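Local coordinates for periplasmic binding protein/LacI transcriptional regulator (PDB 5OCP) that binds alpha- and beta-L-arabinofuranose in the periplasm, probably delivering the sugar to an arabinose ABC transporter, at residues D227-K230 with A231-D234. Residues are numbered along the deposited sequence; the frame is centred on the assembly and turned at random.
Sequences DYFK and AMAD. With GOL (glycerol), chain G.
Helix 226-234, the crossover of a beta-alpha-beta unit between parallel strands 218-221 and 239-242 of the periplasmic binding protein fold, brings Y228 and F229 against M232 on its buried side and K230 against D234 on its exposed side. Backbone i+4 to i hydrogen bonds run from A231 N to D227 O (3.0 Å) through D234 N to K230 O (2.8 Å). The thioether of M232 is shared by two rings. CG of M232 packs on CE1 of Y228 at 3.9 Å, and SD makes an oblique Met-aromatic contact, 5.2 Å from the centroid of the Y228 ring, while a bend at chi3 (-61°) carries CE to CD1 of F229 at 3.6 Å. With M232 cut back to an alanine, both rings are likely to lose this shared neighbour, and a gap to open beside A281 of helix 278-296 and T240 of strand 239-242. The ring of F229 also packs edge-to-face with F276, and Y228 OH makes a weak hydrogen bond to A239 O. K230 and D234 form a long salt bridge, NZ to OD2 3.6 Å. A glycerol, most likely a crystallisation additive, links them: its O3 accepts a weak hydrogen bond from K230 NZ and donates one to D234 OD1 at 2.9 Å.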
loop_
_atom_site.group_PDB
_atom_site.type_symbol
_atom_site.label_atom_id
_atom_site.label_comp_id
_atom_site.label_asym_id
_atom_site.label_seq_id
_atom_site.Cartn_x
_atom_site.Cartn_y
_atom_site.Cartn_z
ATOM N N ASP A 227 7.636 11.634 3.710
ATOM C CA ASP A 227 8.745 11.930 2.801
ATOM C C ASP A 227 8.231 12.338 1.421
ATOM O O ASP A 227 8.881 13.139 0.691
ATOM C CB ASP A 227 9.712 10.817 2.620
ATOM C CG ASP A 227 10.675 10.684 3.789
ATOM O OD1 ASP A 227 10.626 11.545 4.720
ATOM O OD2 ASP A 227 11.463 9.738 3.719
ATOM N N TYR A 228 7.094 11.779 1.012
ATOM C CA TYR A 228 6.529 12.213 -0.293
ATOM C C TYR A 228 5.883 13.608 -0.241
ATOM O O TYR A 228 5.954 14.429 -1.204
ATOM C CB TYR A 228 5.555 11.160 -0.830
ATOM C CG TYR A 228 5.190 11.313 -2.273
ATOM C CD1 TYR A 228 4.164 12.138 -2.702
ATOM C CD2 TYR A 228 5.858 10.543 -3.271
ATOM C CE1 TYR A 228 3.796 12.261 -4.046
ATOM C CE2 TYR A 228 5.502 10.650 -4.601
ATOM C CZ TYR A 228 4.458 11.431 -4.994
ATOM O OH TYR A 228 4.111 11.552 -6.304
ATOM N N PHE A 229 5.202 13.927 0.872
ATOM C CA PHE A 229 4.640 15.225 1.101
ATOM C C PHE A 229 5.808 16.251 1.150
ATOM O O PHE A 229 5.679 17.321 0.559
ATOM C CB PHE A 229 3.863 15.305 2.416
ATOM C CG PHE A 229 2.443 14.851 2.248
ATOM C CD1 PHE A 229 1.443 15.749 1.837
ATOM C CD2 PHE A 229 2.095 13.534 2.538
ATOM C CE1 PHE A 229 0.155 15.347 1.616
ATOM C CE2 PHE A 229 0.780 13.129 2.356
ATOM C CZ PHE A 229 -0.178 13.993 1.851
ATOM N N LYS A 230 6.893 15.835 1.750
ATOM C CA LYS A 230 8.115 16.697 1.744
ATOM C C LYS A 230 8.636 16.981 0.304
ATOM O O LYS A 230 8.793 18.138 -0.107
ATOM C CB LYS A 230 9.202 16.128 2.569
ATOM C CG LYS A 230 10.445 17.031 2.573
ATOM C CD LYS A 230 11.415 16.694 3.707
ATOM C CE LYS A 230 12.631 17.638 3.696
ATOM N NZ LYS A 230 12.215 19.079 3.629
ATOM N N ALA A 231 8.767 15.917 -0.476
ATOM C CA ALA A 231 9.066 16.012 -1.888
ATOM C C ALA A 231 8.105 16.874 -2.706
ATOM O O ALA A 231 8.509 17.602 -3.645
ATOM C CB ALA A 231 9.183 14.586 -2.457
ATOM N N MET A 232 6.802 16.806 -2.424
ATOM C CA MET A 232 5.815 17.637 -3.054
ATOM C C MET A 232 6.031 19.126 -2.633
ATOM O O MET A 232 5.991 19.961 -3.506
ATOM C CB MET A 232 4.375 17.255 -2.686
ATOM C CG MET A 232 3.886 16.073 -3.419
ATOM S SD MET A 232 2.095 15.768 -3.446
ATOM C CE MET A 232 1.710 15.555 -1.766
ATOM N N ALA A 233 6.320 19.347 -1.363
ATOM C CA ALA A 233 6.567 20.694 -0.779
ATOM C C ALA A 233 7.804 21.289 -1.452
ATOM O O ALA A 233 7.863 22.512 -1.681
ATOM C CB ALA A 233 6.758 20.586 0.742
ATOM N N ASP A 234 8.749 20.433 -1.787
ATOM C CA ASP A 234 9.976 20.833 -2.497
ATOM C C ASP A 234 9.890 20.943 -3.982
ATOM O O ASP A 234 10.838 21.475 -4.609
ATOM C CB ASP A 234 11.156 19.955 -2.061
ATOM C CG ASP A 234 11.459 20.128 -0.570
ATOM O OD1 ASP A 234 10.935 21.115 0.070
ATOM O OD2 ASP A 234 12.175 19.250 -0.006
HETATM C C1 GOL G . 7.460 22.780 4.898
HETATM O O1 GOL G . 6.009 22.649 4.909
HETATM C C2 GOL G . 8.110 22.640 3.508
HETATM O O2 GOL G . 7.638 23.786 2.758
HETATM C C3 GOL G . 9.650 22.538 3.579
HETATM O O3 GOL G . 10.211 21.424 2.851
#